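PDB 5IZD: D-glyceraldehyde dehydrogenase (NADP(+)) from Thermoplasma acidophilum, which catalyses the NADP-dependent oxidation of D-glyceraldehyde to (R)-glycerate in the non-phosphorylated Entner-Doudoroff pathway. Local coordinates for residues 219-225 with 242-248; 161-167 with 464-468. All coordinates share one frame; numbering follows the deposited sequence.

Interaction 1 (219-225 with 242-248); sequences NLITMTG and AKLILEL. With NAP (NADP nicotinamide-adenine-dinucleotide phosphate), chain I.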
# COMPACT_ATOMS: atom_id res chain seq x y z
N ASN A 219 -23.49 -0.80 13.26
CA ASN A 219 -22.11 -0.26 13.27
C ASN A 219 -21.71 0.52 12.01
O ASN A 219 -20.78 1.37 12.05
CB ASN A 219 -21.13 -1.41 13.49
CG ASN A 219 -21.39 -2.15 14.81
OD1 ASN A 219 -21.64 -3.36 14.80
ND2 ASN A 219 -21.33 -1.44 15.93
N LEU A 220 -22.39 0.21 10.90
CA LEU A 220 -22.05 0.77 9.59
C LEU A 220 -23.33 0.81 8.72
O LEU A 220 -24.20 -0.10 8.79
CB LEU A 220 -20.92 -0.01 8.93
CG LEU A 220 -20.36 0.49 7.58
CD1 LEU A 220 -18.97 -0.07 7.36
CD2 LEU A 220 -21.28 -0.02 6.44
N ILE A 221 -23.50 1.93 8.05
CA ILE A 221 -24.59 2.15 7.09
C ILE A 221 -23.98 2.42 5.72
O ILE A 221 -23.17 3.37 5.54
CB ILE A 221 -25.52 3.28 7.53
CG1 ILE A 221 -26.24 2.87 8.83
CG2 ILE A 221 -26.64 3.50 6.50
CD1 ILE A 221 -26.72 4.01 9.67
N THR A 222 -24.34 1.57 4.77
CA THR A 222 -23.99 1.72 3.38
C THR A 222 -25.27 2.00 2.57
O THR A 222 -26.23 1.21 2.63
CB THR A 222 -23.17 0.54 2.85
OG1 THR A 222 -22.78 0.82 1.50
CG2 THR A 222 -23.88 -0.80 2.90
N MET A 223 -25.32 3.13 1.88
CA MET A 223 -26.59 3.64 1.30
C MET A 223 -26.33 4.37 0.01
O MET A 223 -25.29 5.06 -0.13
CB MET A 223 -27.32 4.57 2.28
CG MET A 223 -28.51 5.31 1.70
SD MET A 223 -28.14 6.91 0.96
CE MET A 223 -29.76 7.62 0.63
N THR A 224 -27.26 4.24 -0.92
CA THR A 224 -27.21 5.00 -2.15
C THR A 224 -28.63 5.50 -2.40
O THR A 224 -29.56 4.76 -2.14
CB THR A 224 -26.64 4.16 -3.30
OG1 THR A 224 -25.28 3.81 -3.04
CG2 THR A 224 -26.72 4.88 -4.65
N GLY A 225 -28.78 6.74 -2.82
CA GLY A 225 -30.07 7.38 -3.11
C GLY A 225 -30.03 8.89 -3.16
O GLY A 225 -28.99 9.49 -3.56
N ALA A 242 -22.45 5.42 13.69
CA ALA A 242 -22.18 4.48 12.63
C ALA A 242 -21.23 5.09 11.59
O ALA A 242 -21.28 6.30 11.33
CB ALA A 242 -23.46 3.97 11.99
N LYS A 243 -20.32 4.27 11.07
CA LYS A 243 -19.59 4.55 9.89
C LYS A 243 -20.57 4.66 8.71
O LYS A 243 -21.47 3.79 8.52
CB LYS A 243 -18.54 3.45 9.68
CG LYS A 243 -17.89 3.32 8.30
CD LYS A 243 -17.24 4.55 7.85
CE LYS A 243 -16.65 4.35 6.45
NZ LYS A 243 -15.46 3.49 6.45
N LEU A 244 -20.44 5.76 7.96
CA LEU A 244 -21.33 6.04 6.82
C LEU A 244 -20.63 5.86 5.47
O LEU A 244 -19.46 6.35 5.25
CB LEU A 244 -21.87 7.44 6.95
CG LEU A 244 -22.77 7.65 8.19
CD1 LEU A 244 -23.47 9.00 8.11
CD2 LEU A 244 -23.81 6.58 8.42
N ILE A 245 -21.28 5.11 4.57
CA ILE A 245 -20.89 5.04 3.16
C ILE A 245 -22.15 5.44 2.42
O ILE A 245 -23.15 4.67 2.47
CB ILE A 245 -20.45 3.65 2.70
CG1 ILE A 245 -19.27 3.08 3.53
CG2 ILE A 245 -20.12 3.69 1.20
CD1 ILE A 245 -19.03 1.58 3.31
N LEU A 246 -22.16 6.66 1.88
CA LEU A 246 -23.35 7.28 1.29
C LEU A 246 -22.97 7.80 -0.07
O LEU A 246 -21.98 8.59 -0.20
CB LEU A 246 -23.85 8.50 2.07
CG LEU A 246 -24.13 8.33 3.56
CD1 LEU A 246 -24.51 9.67 4.18
CD2 LEU A 246 -25.17 7.27 3.78
N GLU A 247 -23.78 7.45 -1.06
CA GLU A 247 -23.65 7.98 -2.39
C GLU A 247 -24.98 8.57 -2.86
O GLU A 247 -25.97 7.83 -2.93
CB GLU A 247 -23.16 6.87 -3.31
CG GLU A 247 -22.68 7.44 -4.67
CD GLU A 247 -23.65 7.24 -5.82
OE1 GLU A 247 -24.43 8.17 -6.12
OE2 GLU A 247 -23.62 6.13 -6.43
N LEU A 248 -24.99 9.89 -3.13
CA LEU A 248 -26.17 10.70 -3.16
C LEU A 248 -26.45 11.34 -4.55
O LEU A 248 -27.09 12.38 -4.63
CB LEU A 248 -26.17 11.74 -2.04
CG LEU A 248 -25.91 11.17 -0.66
CD1 LEU A 248 -25.86 12.27 0.41
CD2 LEU A 248 -26.93 10.13 -0.28
PA NAP I . -34.25 7.47 -1.57
O1A NAP I . -35.45 8.00 -0.84
O2A NAP I . -32.91 8.13 -1.31
O5B NAP I . -34.15 5.87 -1.28
C5B NAP I . -32.92 5.13 -1.11
C4B NAP I . -33.07 4.06 -0.02
O4B NAP I . -33.19 4.69 1.28
C3B NAP I . -34.36 3.22 -0.18
O3B NAP I . -34.11 1.87 0.31
C2B NAP I . -35.33 3.94 0.72
O2B NAP I . -36.47 3.16 1.06
C1B NAP I . -34.45 4.28 1.89
N9A NAP I . -34.96 5.33 2.78
C8A NAP I . -35.88 6.30 2.52
N7A NAP I . -36.10 7.07 3.56
C5A NAP I . -35.24 6.57 4.54
C6A NAP I . -34.99 6.95 5.86
N6A NAP I . -35.60 7.99 6.45
N1A NAP I . -34.08 6.26 6.57
C2A NAP I . -33.47 5.20 5.99
N3A NAP I . -33.66 4.76 4.74
C4A NAP I . -34.56 5.51 4.07
O3 NAP I . -34.57 7.55 -3.12
PN NAP I . -35.88 8.06 -3.90
O1N NAP I . -37.06 7.17 -3.57
O2N NAP I . -35.59 8.13 -5.38
O5D NAP I . -36.13 9.48 -3.33
P2B NAP I . -37.93 3.51 0.35
O1X NAP I . -38.95 2.57 0.99
O2X NAP I . -37.82 3.23 -1.07
O3X NAP I . -38.29 4.93 0.63
O HOH W 1 -23.44 3.41 -5.22

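Interaction 2 (161-167 with 464-468); sequences PALLTGN and ISEYL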
# COMPACT_ATOMS: atom_id res chain seq x y z
N PRO A 161 -18.89 -6.90 -0.72
CA PRO A 161 -17.73 -6.50 0.10
C PRO A 161 -18.03 -6.58 1.59
O PRO A 161 -17.12 -6.84 2.39
CB PRO A 161 -17.48 -5.04 -0.29
CG PRO A 161 -18.76 -4.56 -0.91
CD PRO A 161 -19.36 -5.77 -1.54
N ALA A 162 -19.25 -6.27 1.99
CA ALA A 162 -19.62 -6.36 3.40
C ALA A 162 -19.43 -7.76 3.95
O ALA A 162 -18.75 -7.97 5.00
CB ALA A 162 -21.05 -5.85 3.65
N LEU A 163 -19.94 -8.73 3.19
CA LEU A 163 -19.80 -10.13 3.56
C LEU A 163 -18.37 -10.66 3.46
O LEU A 163 -17.94 -11.40 4.32
CB LEU A 163 -20.76 -10.99 2.73
CG LEU A 163 -22.25 -10.73 3.02
CD1 LEU A 163 -23.14 -11.43 1.98
CD2 LEU A 163 -22.72 -11.16 4.41
N LEU A 164 -17.63 -10.30 2.42
CA LEU A 164 -16.29 -10.82 2.24
C LEU A 164 -15.44 -10.43 3.44
O LEU A 164 -14.72 -11.28 3.99
CB LEU A 164 -15.69 -10.34 0.92
CG LEU A 164 -14.28 -10.80 0.54
CD1 LEU A 164 -13.12 -10.11 1.29
CD2 LEU A 164 -14.20 -12.29 0.66
N THR A 165 -15.59 -9.17 3.88
CA THR A 165 -14.86 -8.64 4.99
C THR A 165 -15.29 -9.14 6.37
O THR A 165 -14.68 -8.78 7.34
CB THR A 165 -14.84 -7.09 4.95
OG1 THR A 165 -16.15 -6.57 4.89
CG2 THR A 165 -14.05 -6.62 3.76
N GLY A 166 -16.35 -9.94 6.46
CA GLY A 166 -16.73 -10.58 7.72
C GLY A 166 -17.82 -9.85 8.51
O GLY A 166 -18.00 -10.16 9.67
N ASN A 167 -18.53 -8.88 7.90
CA ASN A 167 -19.63 -8.21 8.54
C ASN A 167 -20.88 -9.03 8.30
O ASN A 167 -20.96 -9.74 7.30
CB ASN A 167 -19.87 -6.83 7.98
CG ASN A 167 -18.67 -5.90 8.15
OD1 ASN A 167 -18.50 -5.26 9.21
ND2 ASN A 167 -17.85 -5.79 7.09
N ILE A 464 -13.69 -1.50 -0.68
CA ILE A 464 -13.85 -2.66 0.14
C ILE A 464 -13.25 -2.38 1.53
O ILE A 464 -13.83 -2.76 2.52
CB ILE A 464 -13.34 -3.94 -0.55
CG1 ILE A 464 -13.65 -5.17 0.30
CG2 ILE A 464 -11.87 -3.84 -0.89
CD1 ILE A 464 -13.54 -6.49 -0.40
N SER A 465 -12.11 -1.67 1.60
CA SER A 465 -11.49 -1.31 2.89
C SER A 465 -12.39 -0.42 3.78
O SER A 465 -12.23 -0.42 4.98
CB SER A 465 -10.07 -0.71 2.69
OG SER A 465 -9.29 -1.72 2.08
N GLU A 466 -13.45 0.20 3.21
CA GLU A 466 -14.40 0.98 4.00
C GLU A 466 -15.19 0.09 4.94
O GLU A 466 -15.75 0.60 5.92
CB GLU A 466 -15.40 1.80 3.13
CG GLU A 466 -14.76 2.87 2.23
CD GLU A 466 -14.12 4.08 2.94
OE1 GLU A 466 -14.01 4.14 4.20
OE2 GLU A 466 -13.70 5.01 2.19
N TYR A 467 -15.24 -1.21 4.66
CA TYR A 467 -15.97 -2.15 5.52
C TYR A 467 -15.12 -2.84 6.61
O TYR A 467 -15.60 -3.72 7.36
CB TYR A 467 -16.63 -3.21 4.64
CG TYR A 467 -17.71 -2.65 3.73
CD1 TYR A 467 -19.03 -2.54 4.17
CD2 TYR A 467 -17.43 -2.22 2.41
CE1 TYR A 467 -20.05 -2.07 3.33
CE2 TYR A 467 -18.44 -1.72 1.57
CZ TYR A 467 -19.74 -1.66 2.03
OH TYR A 467 -20.74 -1.15 1.23
N LEU A 468 -13.85 -2.46 6.67
CA LEU A 468 -12.92 -2.93 7.69
C LEU A 468 -12.51 -1.77 8.59
O LEU A 468 -12.26 -0.64 8.13
CB LEU A 468 -11.69 -3.53 7.01
CG LEU A 468 -11.93 -4.80 6.23
CD1 LEU A 468 -10.75 -5.08 5.29
CD2 LEU A 468 -12.09 -5.96 7.18

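Interaction 1 (219-225 with 242-248)
Ala242 opens the pairing by resting its CB near Ile221 CD1, at 4.0 Å. Strands 220-224 and 243-247 run parallel, 4° apart. Lys243 N bonds to Asn219 O, and Lys243 O accepts from Ile221 N at 2.8 Å. The aliphatic part of Lys243 lies alongside Leu220, CG to CD1 at 3.7 Å. Beyond it the chain bends toward Glu466. Leu244 lies beside Ile221 on the other face, its CD2 against Ile221 CB. Ile245 is gripped through both backbone polar atoms, N by Ile221 O and O by Met223 N, each bond 2.7 Å long. Its side chain shares a face with Leu220 and Thr222. Leu246 puts CD2 against Met223 CB, at 3.8 Å. Glu247 is the predicted proton acceptor. Its CG is anti to the backbone N (chi1 -166°) and the chain bends at chi2, which carries the carboxylate past Thr224 CG2. A water accepts from Thr224 OG1 and donates to Glu247 OE2; Lys158 NZ also bonds to that hydroxyl. Glu247 OE1 is bonded to Gly249 N. Leu248 reaches back to Met223, CD2 to SD at 3.7 Å, and the two side chains cross at about a right angle. Met223 CE and Gly225 CA also approach the NADP phosphate oxygen O2A, the glycine at 3.4 Å, so the backbone comes close to the phosphate. The strands and helix 227-236 form a beta-alpha-beta unit of the Rossmann-like cofactor domain. The helix covers the face of Ile221, Met223 and Leu244, and strand 130-145 flanks strand 220-224.

Interaction 2 (161-167 with 464-468)
Tyr467 lays its ring against the last turns of helix 153-164, with Ala162 N 4.2 Å above the ring plane, over the centre. Ala162 CB meets the CD1 and CE1 side of the ring. Pro161 fills the notch between Tyr467 and Ile464: its CG approaches Tyr467 CE2 at 3.8 Å, and its CB touches Ile464 CG1. Ile464 has CG1 anti to the backbone N (chi1 -174°), and this branch also reaches Thr165 CG2, at 3.8 Å. Ile464 CD1 meets Leu164 CD1. The helix ends in a Schellman motif at Gly166 (positive phi), with Asn167 N bonding back to Ala162 O and Gly166 N to Leu163 O. Residues 465-468 make a type I beta turn. Thr165 is the bump that fills the hollow between the side chains of Ile464, Tyr467 and Leu468. Its OG1 lies 3.4 Å from Tyr467 CB and near both Pro161 O and Ala162 O; its CB lies 3.7 Å from Leu468 CD2. Asn167 ND2 makes two bonds, both close to its amide plane. One crosses to Tyr467 O at 3.1 Å and is nearly straight (171°). The other uses a lone pair of Ala162 O, within 161-167; Gly140 N holds OD1.

Both interactions are buried, and their centres lie 13 Å apart. Interaction 1 is the deeper: its centre is about 10 Å from the centre of the chain, while that of interaction 2 is farther out. It joins neighbouring strands of one sheet through a regular series of backbone bonds. Interaction 2 brings together the end of helix 153-164 and the turn at 465-468, far apart in sequence; it relies on side-chain fit and one hydrogen bond from a side-chain amide. The two meet directly. Glu466 OE1 and Lys243 NZ form a 2.8 Å salt bridge, and Tyr467 OH probably hydrogen-bonds Thr222 OG1. The Tyr467 ring also packs on Ile245. Interaction 1 reaches NADP; the Tyr467 side chain stays about 13 Å from the cofactor.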